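Local structure of putative ABC transporter subunit, substrate-binding component (Rhodopseudomonas palustris, 4EVQ) at residues A[59-64]-A[71-76]; A[77-82]-A[103-108]; A[149-154]-A[232-237]; A[174-177]-A[181-184]. The protein probably serves as the solute-binding subunit of an ABC transporter and binds 4-hydroxybenzoate and related lignin-derived aromatic acids for uptake. One frame throughout, in Å; residues are numbered along the deposited sequence.

Contact 1. Residues A[59-64]-A[71-76]. With SO4 (sulfate ion), chain C.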
loop_
_atom_site.group_PDB
_atom_site.type_symbol
_atom_site.label_atom_id
_atom_site.label_comp_id
_atom_site.label_asym_id
_atom_site.label_seq_id
_atom_site.Cartn_x
_atom_site.Cartn_y
_atom_site.Cartn_z
ATOM N N VAL A 59 15.775 -12.965 -3.722
ATOM C CA VAL A 59 15.847 -13.838 -2.581
ATOM C C VAL A 59 14.590 -13.589 -1.785
ATOM O O VAL A 59 14.466 -12.555 -1.105
ATOM C CB VAL A 59 17.095 -13.546 -1.739
ATOM C CG1 VAL A 59 17.149 -14.501 -0.584
ATOM C CG2 VAL A 59 18.359 -13.629 -2.636
ATOM N N LYS A 60 13.648 -14.525 -1.834
ATOM C CA LYS A 60 12.308 -14.279 -1.303
ATOM C C LYS A 60 12.144 -14.885 0.088
ATOM O O LYS A 60 12.183 -16.113 0.250
ATOM C CB LYS A 60 11.297 -14.881 -2.268
ATOM C CG LYS A 60 11.398 -14.337 -3.680
ATOM C CD LYS A 60 10.468 -15.046 -4.640
ATOM C CE LYS A 60 10.486 -14.378 -5.998
ATOM N NZ LYS A 60 9.561 -15.079 -6.943
ATOM N N VAL A 61 11.923 -14.048 1.088
ATOM C CA VAL A 61 11.816 -14.465 2.478
ATOM C C VAL A 61 10.402 -14.156 2.922
ATOM O O VAL A 61 9.924 -13.024 2.818
ATOM C CB VAL A 61 12.850 -13.739 3.355
ATOM C CG1 VAL A 61 12.665 -14.055 4.823
ATOM C CG2 VAL A 61 14.285 -14.083 2.876
ATOM N N ASP A 62 9.707 -15.181 3.393
ATOM C CA ASP A 62 8.364 -15.063 3.880
ATOM C C ASP A 62 8.304 -14.504 5.274
ATOM O O ASP A 62 8.733 -15.148 6.226
ATOM C CB ASP A 62 7.754 -16.455 3.909
ATOM C CG ASP A 62 6.280 -16.448 4.318
ATOM O OD1 ASP A 62 5.628 -15.363 4.376
ATOM O OD2 ASP A 62 5.768 -17.560 4.559
ATOM N N ASP A 63 7.747 -13.284 5.411
ATOM C CA ASP A 63 7.676 -12.647 6.721
ATOM C C ASP A 63 6.471 -13.077 7.554
ATOM O O ASP A 63 6.380 -12.748 8.725
ATOM C CB ASP A 63 7.717 -11.115 6.606
ATOM C CG ASP A 63 6.374 -10.486 6.154
ATOM O OD1 ASP A 63 5.404 -11.143 5.859
ATOM O OD2 ASP A 63 6.287 -9.257 6.126
ATOM N N GLU A 64 5.568 -13.841 6.950
ATOM C CA GLU A 64 4.365 -14.378 7.617
ATOM C C GLU A 64 3.466 -13.298 8.244
ATOM O O GLU A 64 2.661 -13.590 9.113
ATOM C CB GLU A 64 4.768 -15.443 8.688
ATOM C CG GLU A 64 5.651 -16.553 8.133
ATOM C CD GLU A 64 6.234 -17.540 9.171
ATOM O OE1 GLU A 64 6.012 -17.392 10.384
ATOM O OE2 GLU A 64 6.874 -18.526 8.741
ATOM N N THR A 71 12.791 -8.913 12.979
ATOM C CA THR A 71 14.227 -8.619 13.183
ATOM C C THR A 71 15.112 -9.728 12.657
ATOM O O THR A 71 16.089 -9.484 11.961
ATOM C CB THR A 71 14.498 -8.382 14.653
ATOM O OG1 THR A 71 13.830 -7.156 15.012
ATOM C CG2 THR A 71 16.002 -8.257 14.978
ATOM N N GLU A 72 14.759 -10.964 12.970
ATOM C CA GLU A 72 15.613 -12.079 12.581
ATOM C C GLU A 72 15.597 -12.303 11.070
ATOM O O GLU A 72 16.619 -12.614 10.468
ATOM C CB GLU A 72 15.211 -13.340 13.361
ATOM C CG GLU A 72 13.870 -13.914 12.954
ATOM C CD GLU A 72 13.290 -14.955 13.905
ATOM O OE1 GLU A 72 12.785 -14.578 14.995
ATOM O OE2 GLU A 72 13.271 -16.153 13.533
ATOM N N LEU A 73 14.452 -12.101 10.430
ATOM C CA LEU A 73 14.363 -12.261 8.974
ATOM C C LEU A 73 15.076 -11.151 8.230
ATOM O O LEU A 73 15.782 -11.407 7.246
ATOM C CB LEU A 73 12.913 -12.416 8.532
ATOM C CG LEU A 73 12.248 -13.678 9.090
ATOM C CD1 LEU A 73 10.812 -13.682 8.666
ATOM C CD2 LEU A 73 12.967 -14.960 8.618
ATOM N N THR A 74 14.962 -9.923 8.724
ATOM C CA THR A 74 15.687 -8.809 8.127
ATOM C C THR A 74 17.197 -8.994 8.265
ATOM O O THR A 74 17.942 -8.791 7.313
ATOM C CB THR A 74 15.268 -7.490 8.775
ATOM O OG1 THR A 74 13.863 -7.312 8.614
ATOM C CG2 THR A 74 15.949 -6.314 8.109
ATOM N N THR A 75 17.634 -9.450 9.435
ATOM C CA THR A 75 19.049 -9.731 9.639
ATOM C C THR A 75 19.526 -10.840 8.701
ATOM O O THR A 75 20.619 -10.699 8.122
ATOM C CB THR A 75 19.293 -10.074 11.099
ATOM O OG1 THR A 75 18.942 -8.925 11.893
ATOM C CG2 THR A 75 20.764 -10.421 11.342
ATOM N N LYS A 76 18.746 -11.917 8.543
ATOM C CA LYS A 76 19.100 -12.982 7.568
ATOM C C LYS A 76 19.330 -12.380 6.168
ATOM O O LYS A 76 20.312 -12.683 5.498
ATOM C CB LYS A 76 18.016 -14.083 7.478
ATOM C CG LYS A 76 18.114 -15.052 6.237
ATOM C CD LYS A 76 16.891 -16.047 6.138
ATOM C CE LYS A 76 16.995 -16.945 4.927
ATOM N NZ LYS A 76 18.188 -17.894 4.935
HETATM S S SO4 C . 18.582 -20.044 1.493
HETATM O O1 SO4 C . 17.558 -20.932 0.903
HETATM O O2 SO4 C . 19.854 -20.689 1.844
HETATM O O3 SO4 C . 18.813 -18.791 0.768
HETATM O O4 SO4 C . 17.935 -19.693 2.742
#

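Contact 2. Residues A[77-82]-A[103-108]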
loop_
_atom_site.group_PDB
_atom_site.type_symbol
_atom_site.label_atom_id
_atom_site.label_comp_id
_atom_site.label_asym_id
_atom_site.label_seq_id
_atom_site.Cartn_x
_atom_site.Cartn_y
_atom_site.Cartn_z
ATOM N N LEU A 77 18.451 -11.505 5.730
ATOM C CA LEU A 77 18.542 -10.969 4.388
ATOM C C LEU A 77 19.753 -10.059 4.230
ATOM O O LEU A 77 20.440 -10.137 3.217
ATOM C CB LEU A 77 17.303 -10.151 4.015
ATOM C CG LEU A 77 16.200 -10.966 3.425
ATOM C CD1 LEU A 77 15.011 -10.063 3.177
ATOM C CD2 LEU A 77 16.627 -11.642 2.141
ATOM N N ILE A 78 20.001 -9.189 5.214
ATOM C CA ILE A 78 21.094 -8.240 5.098
ATOM C C ILE A 78 22.433 -8.920 5.334
ATOM O O ILE A 78 23.378 -8.685 4.583
ATOM C CB ILE A 78 20.899 -7.037 6.076
ATOM C CG1 ILE A 78 19.639 -6.236 5.719
ATOM C CG2 ILE A 78 22.159 -6.121 6.114
ATOM C CD1 ILE A 78 19.305 -5.147 6.753
ATOM N N GLN A 79 22.523 -9.754 6.372
ATOM C CA GLN A 79 23.803 -10.338 6.775
ATOM C C GLN A 79 24.041 -11.684 6.087
ATOM O O GLN A 79 24.992 -11.826 5.332
ATOM C CB GLN A 79 23.878 -10.486 8.296
ATOM C CG GLN A 79 23.277 -9.332 9.087
ATOM C CD GLN A 79 24.198 -8.179 9.374
ATOM O OE1 GLN A 79 24.717 -7.502 8.471
ATOM N NE2 GLN A 79 24.390 -7.915 10.663
ATOM N N SER A 80 23.193 -12.674 6.320
ATOM C CA SER A 80 23.476 -14.029 5.832
ATOM C C SER A 80 23.382 -14.163 4.309
ATOM O O SER A 80 24.203 -14.815 3.660
ATOM C CB SER A 80 22.497 -15.014 6.488
ATOM O OG SER A 80 22.456 -14.792 7.890
ATOM N N GLU A 81 22.343 -13.566 3.740
ATOM C CA GLU A 81 22.122 -13.629 2.294
ATOM C C GLU A 81 22.914 -12.564 1.551
ATOM O O GLU A 81 23.006 -12.602 0.323
ATOM C CB GLU A 81 20.652 -13.423 1.944
ATOM C CG GLU A 81 19.697 -14.449 2.525
ATOM C CD GLU A 81 19.668 -15.753 1.776
ATOM O OE1 GLU A 81 20.441 -15.924 0.796
ATOM O OE2 GLU A 81 18.842 -16.605 2.182
ATOM N N LYS A 82 23.457 -11.607 2.294
ATOM C CA LYS A 82 24.219 -10.477 1.733
ATOM C C LYS A 82 23.464 -9.787 0.600
ATOM O O LYS A 82 24.014 -9.520 -0.464
ATOM C CB LYS A 82 25.615 -10.951 1.282
ATOM C CG LYS A 82 26.400 -11.657 2.416
ATOM C CD LYS A 82 27.739 -12.206 1.935
ATOM C CE LYS A 82 27.577 -13.306 0.861
ATOM N NZ LYS A 82 28.802 -14.159 0.741
ATOM N N ARG A 103 17.750 1.146 8.263
ATOM C CA ARG A 103 18.191 2.530 8.306
ATOM C C ARG A 103 19.577 2.655 8.955
ATOM O O ARG A 103 20.322 3.569 8.623
ATOM C CB ARG A 103 17.157 3.392 9.002
ATOM C CG ARG A 103 17.031 3.157 10.433
ATOM C CD ARG A 103 15.850 3.944 11.009
ATOM N NE ARG A 103 15.940 5.386 10.730
ATOM C CZ ARG A 103 16.694 6.260 11.406
ATOM N NH1 ARG A 103 16.660 7.545 11.075
ATOM N NH2 ARG A 103 17.482 5.876 12.411
ATOM N N GLU A 104 19.948 1.732 9.825
ATOM C CA GLU A 104 21.266 1.792 10.462
ATOM C C GLU A 104 22.277 1.148 9.561
ATOM O O GLU A 104 23.449 1.499 9.626
ATOM C CB GLU A 104 21.218 1.077 11.782
ATOM C CG GLU A 104 20.334 1.786 12.821
ATOM C CD GLU A 104 20.850 3.126 13.333
ATOM O OE1 GLU A 104 21.909 3.591 12.868
ATOM O OE2 GLU A 104 20.225 3.678 14.269
ATOM N N ASP A 105 21.875 0.185 8.745
ATOM C CA ASP A 105 22.819 -0.547 7.913
ATOM C C ASP A 105 23.240 0.243 6.669
ATOM O O ASP A 105 24.400 0.202 6.266
ATOM C CB ASP A 105 22.192 -1.868 7.486
ATOM C CG ASP A 105 23.082 -2.647 6.593
ATOM O OD1 ASP A 105 23.979 -3.338 7.123
ATOM O OD2 ASP A 105 22.947 -2.543 5.364
ATOM N N GLY A 106 22.320 0.958 6.058
ATOM C CA GLY A 106 22.550 1.734 4.861
ATOM C C GLY A 106 22.179 1.060 3.546
ATOM O O GLY A 106 22.195 1.678 2.514
ATOM N N ILE A 107 21.866 -0.231 3.566
ATOM C CA ILE A 107 21.444 -0.924 2.371
ATOM C C ILE A 107 20.255 -0.181 1.690
ATOM O O ILE A 107 19.291 0.258 2.359
ATOM C CB ILE A 107 21.008 -2.388 2.708
ATOM C CG1 ILE A 107 20.656 -3.184 1.462
ATOM C CG2 ILE A 107 19.815 -2.380 3.694
ATOM C CD1 ILE A 107 20.511 -4.708 1.761
ATOM N N PRO A 108 20.286 -0.056 0.351
ATOM C CA PRO A 108 19.116 0.577 -0.318
ATOM C C PRO A 108 17.885 -0.244 -0.019
ATOM O O PRO A 108 17.865 -1.467 -0.184
ATOM C CB PRO A 108 19.483 0.499 -1.798
ATOM C CG PRO A 108 21.053 0.507 -1.798
ATOM C CD PRO A 108 21.380 -0.356 -0.605
HETATM O O HOH W 1 25.852 -4.988 6.430
#

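Contact 3. Residues A[149-154]-A[232-237]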
loop_
_atom_site.group_PDB
_atom_site.type_symbol
_atom_site.label_atom_id
_atom_site.label_comp_id
_atom_site.label_asym_id
_atom_site.label_seq_id
_atom_site.Cartn_x
_atom_site.Cartn_y
_atom_site.Cartn_z
ATOM N N ALA A 149 -18.845 14.536 0.703
ATOM C CA ALA A 149 -20.049 13.817 0.299
ATOM C C ALA A 149 -21.258 14.105 1.210
ATOM O O ALA A 149 -22.333 13.590 0.961
ATOM C CB ALA A 149 -19.798 12.285 0.231
ATOM N N GLY A 150 -21.067 14.862 2.282
ATOM C CA GLY A 150 -22.166 15.216 3.169
ATOM C C GLY A 150 -22.430 14.268 4.326
ATOM O O GLY A 150 -23.425 14.398 5.020
ATOM N N LEU A 151 -21.505 13.344 4.576
ATOM C CA LEU A 151 -21.633 12.428 5.693
ATOM C C LEU A 151 -21.206 13.061 7.006
ATOM O O LEU A 151 -20.334 13.929 7.039
ATOM C CB LEU A 151 -20.753 11.204 5.411
ATOM C CG LEU A 151 -21.237 10.432 4.194
ATOM C CD1 LEU A 151 -20.169 9.491 3.750
ATOM C CD2 LEU A 151 -22.555 9.673 4.414
ATOM N N LYS A 152 -21.821 12.617 8.099
ATOM C CA LYS A 152 -21.735 13.327 9.362
ATOM C C LYS A 152 -21.553 12.457 10.601
ATOM O O LYS A 152 -21.266 12.965 11.676
ATOM C CB LYS A 152 -23.042 14.182 9.589
ATOM C CG LYS A 152 -23.446 15.183 8.493
ATOM C CD LYS A 152 -24.477 16.188 9.028
ATOM C CE LYS A 152 -25.616 15.504 9.812
ATOM N NZ LYS A 152 -26.576 16.475 10.479
ATOM N N LYS A 153 -21.786 11.144 10.487
ATOM C CA LYS A 153 -21.902 10.305 11.676
ATOM C C LYS A 153 -21.353 8.907 11.361
ATOM O O LYS A 153 -22.065 8.056 10.858
ATOM C CB LYS A 153 -23.365 10.202 12.095
ATOM C CG LYS A 153 -23.613 9.397 13.367
ATOM C CD LYS A 153 -25.127 9.223 13.634
ATOM C CE LYS A 153 -25.399 8.381 14.841
ATOM N NZ LYS A 153 -26.882 8.090 15.042
ATOM N N ALA A 154 -20.065 8.691 11.669
ATOM C CA ALA A 154 -19.387 7.497 11.229
ATOM C C ALA A 154 -19.140 6.509 12.344
ATOM O O ALA A 154 -18.974 6.886 13.514
ATOM C CB ALA A 154 -18.010 7.875 10.644
ATOM N N GLY A 232 -28.430 -0.851 5.117
ATOM C CA GLY A 232 -28.862 0.422 4.562
ATOM C C GLY A 232 -27.957 1.589 4.933
ATOM O O GLY A 232 -28.377 2.738 5.084
ATOM N N ILE A 233 -26.666 1.287 5.105
ATOM C CA ILE A 233 -25.664 2.285 5.480
ATOM C C ILE A 233 -24.464 2.180 4.493
ATOM O O ILE A 233 -23.949 1.088 4.263
ATOM C CB ILE A 233 -25.112 2.028 6.929
ATOM C CG1 ILE A 233 -26.222 2.149 7.962
ATOM C CG2 ILE A 233 -23.970 3.004 7.267
ATOM C CD1 ILE A 233 -25.861 1.478 9.321
ATOM N N PRO A 234 -24.046 3.281 3.904
ATOM C CA PRO A 234 -22.962 3.180 2.906
ATOM C C PRO A 234 -21.619 2.888 3.539
ATOM O O PRO A 234 -21.236 3.428 4.556
ATOM C CB PRO A 234 -22.924 4.548 2.277
ATOM C CG PRO A 234 -23.528 5.461 3.249
ATOM C CD PRO A 234 -24.571 4.657 4.000
ATOM N N LEU A 235 -20.929 1.972 2.863
ATOM C CA LEU A 235 -19.572 1.526 3.219
ATOM C C LEU A 235 -18.540 2.284 2.416
ATOM O O LEU A 235 -18.605 2.380 1.189
ATOM C CB LEU A 235 -19.492 0.033 2.999
ATOM C CG LEU A 235 -18.114 -0.622 3.301
ATOM C CD1 LEU A 235 -17.759 -0.400 4.768
ATOM C CD2 LEU A 235 -18.164 -2.088 3.006
ATOM N N TRP A 236 -17.560 2.755 3.157
ATOM C CA TRP A 236 -16.395 3.458 2.648
ATOM C C TRP A 236 -15.116 2.883 3.245
ATOM O O TRP A 236 -15.130 2.286 4.295
ATOM C CB TRP A 236 -16.456 4.904 3.113
ATOM C CG TRP A 236 -17.399 5.827 2.398
ATOM C CD1 TRP A 236 -18.762 5.862 2.503
ATOM C CD2 TRP A 236 -17.031 6.849 1.489
ATOM N NE1 TRP A 236 -19.265 6.866 1.694
ATOM C CE2 TRP A 236 -18.226 7.485 1.062
ATOM C CE3 TRP A 236 -15.813 7.291 0.985
ATOM C CZ2 TRP A 236 -18.220 8.543 0.177
ATOM C CZ3 TRP A 236 -15.822 8.345 0.084
ATOM C CH2 TRP A 236 -17.017 8.980 -0.278
ATOM N N GLY A 237 -13.999 3.111 2.561
ATOM C CA GLY A 237 -12.703 2.823 3.159
ATOM C C GLY A 237 -11.601 3.297 2.260
ATOM O O GLY A 237 -11.826 3.716 1.146
#

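Contact 4. Residues A[174-177]-A[181-184]. With SO4 (sulfate ion), chain E.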
loop_
_atom_site.group_PDB
_atom_site.type_symbol
_atom_site.label_atom_id
_atom_site.label_comp_id
_atom_site.label_asym_id
_atom_site.label_seq_id
_atom_site.Cartn_x
_atom_site.Cartn_y
_atom_site.Cartn_z
ATOM N N SER A 174 -9.574 14.152 9.830
ATOM C CA SER A 174 -10.205 14.954 8.791
ATOM C C SER A 174 -11.713 14.930 8.856
ATOM O O SER A 174 -12.373 15.917 8.443
ATOM C CB SER A 174 -9.719 14.543 7.394
ATOM O OG SER A 174 -10.147 13.230 7.117
ATOM N N PHE A 175 -12.286 13.870 9.403
ATOM C CA PHE A 175 -13.730 13.803 9.540
ATOM C C PHE A 175 -14.198 14.725 10.644
ATOM O O PHE A 175 -15.183 15.480 10.454
ATOM C CB PHE A 175 -14.148 12.366 9.831
ATOM C CG PHE A 175 -15.608 12.072 9.515
ATOM C CD1 PHE A 175 -16.047 11.969 8.213
ATOM C CD2 PHE A 175 -16.545 11.918 10.536
ATOM C CE1 PHE A 175 -17.381 11.696 7.918
ATOM C CE2 PHE A 175 -17.870 11.615 10.230
ATOM C CZ PHE A 175 -18.277 11.497 8.939
ATOM N N THR A 176 -13.504 14.733 11.765
ATOM C CA THR A 176 -13.887 15.623 12.839
ATOM C C THR A 176 -13.504 17.088 12.551
ATOM O O THR A 176 -14.219 17.990 13.024
ATOM C CB THR A 176 -13.293 15.202 14.203
ATOM O OG1 THR A 176 -11.872 15.329 14.191
ATOM C CG2 THR A 176 -13.694 13.788 14.565
ATOM N N ALA A 177 -12.413 17.362 11.832
ATOM C CA ALA A 177 -12.106 18.754 11.426
ATOM C C ALA A 177 -13.217 19.262 10.556
ATOM O O ALA A 177 -13.538 20.474 10.619
ATOM C CB ALA A 177 -10.782 18.828 10.687
ATOM N N GLU A 181 -18.887 13.543 13.206
ATOM C CA GLU A 181 -18.704 12.850 14.461
ATOM C C GLU A 181 -18.405 11.387 14.191
ATOM O O GLU A 181 -19.026 10.797 13.320
ATOM C CB GLU A 181 -19.980 12.910 15.291
ATOM C CG GLU A 181 -20.417 14.247 15.672
ATOM C CD GLU A 181 -21.390 14.163 16.826
ATOM O OE1 GLU A 181 -21.998 13.066 17.051
ATOM O OE2 GLU A 181 -21.523 15.186 17.520
ATOM N N VAL A 182 -17.446 10.832 14.935
ATOM C CA VAL A 182 -17.140 9.405 14.869
ATOM C C VAL A 182 -17.697 8.847 16.165
ATOM O O VAL A 182 -17.198 9.123 17.259
ATOM C CB VAL A 182 -15.647 9.166 14.758
ATOM C CG1 VAL A 182 -15.393 7.675 14.660
ATOM C CG2 VAL A 182 -15.104 9.883 13.525
ATOM N N VAL A 183 -18.770 8.066 16.053
ATOM C CA VAL A 183 -19.474 7.648 17.264
ATOM C C VAL A 183 -18.924 6.389 17.926
ATOM O O VAL A 183 -19.231 6.111 19.084
ATOM C CB VAL A 183 -20.983 7.544 17.045
ATOM C CG1 VAL A 183 -21.546 8.918 16.626
ATOM C CG2 VAL A 183 -21.373 6.477 16.080
ATOM N N LYS A 184 -18.100 5.649 17.186
ATOM C CA LYS A 184 -17.476 4.455 17.727
ATOM C C LYS A 184 -16.365 4.007 16.814
ATOM O O LYS A 184 -16.492 4.094 15.615
ATOM C CB LYS A 184 -18.492 3.326 17.869
ATOM C CG LYS A 184 -18.066 2.175 18.767
ATOM C CD LYS A 184 -18.101 2.537 20.216
ATOM C CE LYS A 184 -19.515 2.752 20.698
ATOM N NZ LYS A 184 -19.567 3.069 22.169
HETATM S S SO4 E . -17.202 1.230 24.349
HETATM O O1 SO4 E . -16.315 0.108 24.698
HETATM O O2 SO4 E . -18.147 0.724 23.336
HETATM O O3 SO4 E . -16.447 2.377 23.861
HETATM O O4 SO4 E . -17.942 1.665 25.547
#

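Contact 1. Residues A[59-64]-A[71-76]
Asp62 OD1 is gripped by two backbone N-H groups, those of Glu64 and Tyr25, while the carbonyl oxygen of the same residue faces the helix and meets Leu73. The bond from Glu64 N to Asp62 OD1 is 3.0 Å and closes an Asx turn; the N-H arrives from above the carboxylate, 61° out of its plane. Asp62 OD2 is hydrogen-bonded to Ser26 OG, so both oxygens are held and the end of the strand is tied to the loop that follows strand 17-23.

On the helix side, Leu73 divides its work between two methyls. CD1 of Leu73 presses against the backbone where the strand gives way to the turn, 3.5 Å from Asp62 O and 3.8 Å from Asp63 CA. Its CD2 goes to Val61 instead, lying 3.9 Å from Val61 CG1, the branch that chi1 of 174° sets anti to the backbone N. The other valine methyl, CG2, comes only loosely near the lysine, 4.4 Å from Lys76 CE. The lysine chain runs extended as far as CE and bends at the last torsion, placing Lys76 NZ 2.8 Å from O4 of a sulfate ion, probably from the crystallisation liquor; Glu81 is its second, acidic partner.

Asp63 turns its carboxylate away from the helix, toward Thr89 OG1 and Ser65 N. Strand 59-62 and helix 71-76 run almost antiparallel, at 170°, with axes 9.7 Å apart. This is the strand-to-helix half of a beta-alpha-beta crossover, as expected in the Rossmann-like lobe of a type I periplasmic binding protein.

Contact 2. Residues A[77-82]-A[103-108]
An Asx turn built by Asp105 finishes helix 92-105, and its carboxylate forms the surface on which Ile78 of helix 67-80 rests. Asp105 OD2 accepts from Ile107 N at 3.1 Å; the N-H comes in on the anti side of the carboxylate, 22° out of its plane. That bond limits rotation of the carboxylate, which meets the neighbouring helix. Between the two residues Gly106 breaks the helix with a positive phi of 96°.

One methyl does the touching on the aspartate. Ile78 CG2 lies 3.5 Å from Asp105 OD1 and 3.7 Å from Asp105 OD2, so it meets the whole group and not a single oxygen. A chi1 of -64° sets this methyl anti to the backbone N, which carries it to Asp105, while CG1, beside that N, carries CD1 to Ile107. There Ile78 CD1 and Ile107 CG2 stand 4.2 Å apart in a looser apolar touch. Ile107 is the buried partner here, and Ala83 and Arg314 also lie against it.

Away from Ile107 the contact turns polar. A water sits 2.6 Å from Asp105 OD1 and makes a weak, longer approach of 3.4 Å to Gln79 OE1. Asp105 also has a distant, weak ion pair with Arg314, which may ease the negative charge beside the Ile78 methyl a little.

Both segments carry the chain out of a helix and back toward the sheet, Lys82 with positive phi as well, ahead of strands 85-88 and 109-111. Neighbouring helix ends packed in this way belong to the alpha/beta layering of a Rossmann-like lobe.

Contact 3. Residues A[149-154]-A[232-237]
Leu151 and Trp236 share the same first rotation, CG anti to the carbonyl carbon and beside the backbone N (chi1 -64° and -77°), and in each case this sends the side chain across the gap to the other. With chi2 at 74° the indole stands up from its strand, its pyrrole part toward Leu151 and its benzene part toward Ala149.

The closest approach is Leu151 CD1 to Trp236 NE1, 3.5 Å. The same methyl is 3.9 Å from Trp236 CE2, so it sits by the nitrogen-bearing side of the indole, coming in obliquely. Farther round the ring Ala149 CB meets Trp236 CZ2 at 4.1 Å, also at a slant. The second leucine methyl takes a different partner: Leu151 CD2 lies 4.5 Å from Pro234 CG, a light touch at the outer end of the contact.

Gly150, with positive phi, ends helix 135-148 in a Schellman motif, and the side chains on either side of it, Ala149 and Leu151, both point toward the second segment. Met146 of that helix touches Leu151 and Trp236 alike and joins them from the helix side, and Ala145 lies on the indole too. Strand 209-213 runs between strands 153-159 and 235-238 in the sheet, and its Cys209 touches Leu151, so the leucine spans an intervening strand.

The carboxylate of Asp208 binds Lys152 N and Lys153 N and so fixes the backbone beside Leu151. Between the segments themselves no hydrogen bond passes: cohesion here is dispersion between methyls, a proline ring and an indole, with no directional bond.

Contact 4. Residues A[174-177]-A[181-184]
Phe175 is wedged tightly against the start of the strand, whereas Thr176, one residue on, only brushes it at the exposed margin. The firm side is the ring edge: Phe175 CE2 stands 3.4 Å from Glu181 O, and the oxygen lies near the ring plane, the placement in which an aromatic C-H points at a carbonyl. The peptide nitrogen is close too, with Glu181 N 3.7 Å from Phe175 CE2. Next to it, Phe175 CD2 packs on Val182 CG2 at 3.9 Å, the methyl approaching obliquely.

A chi1 of -160° swings the ring to the side away from its own backbone N and brings it against the start of the strand. There Ala154 of the neighbouring strand and Met146 and Ile147 of helix 135-148 also touch it, and the ring of Phe171 meets it with planes about 30° apart. The aromatic group is thus buried between a helix layer and the sheet.

The outer side is much slacker. Thr176 CG2 reaches the same methyl, Val182 CG2, from 4.3 Å, while its hydroxyl turns back to Lys172 O in its own helix. Glu181 contributes mainly backbone, since its CB points away from the helix. Beyond the contact Lys184, bent at chi2 and chi3, extends to a sulfate ion, probably from the crystallisation liquor, with Lys184 NZ 3.0 Å from O2 of the sulfate.

Three residues join helix to strand. Such a tight return is the second half of a beta-alpha-beta unit, strand 153-159, helix 162-177 and strand 181-188, the last an edge strand of its sheet within this chain.

In the fold
The four contacts form two pairs, one in each lobe, on opposite sides of the chain's centre. Contacts 1 and 2 share helix 67-80 and have centres about 11 Å apart; Val61 CG2 packs on Leu77 CD2 at 3.5 Å between them. Contacts 3 and 4 are equally close, about 11 Å between centres, and meet in the sheet, where Ala154 N and Glu181 O are 2.9 Å apart, a probable hydrogen bond. Between the pairs, centres lie about 38 to 44 Å apart. The 4-hydroxybenzoate sits between the two lobes; contact 1 comes toward it, with the Asp63 side chain about 9 Å from the ligand.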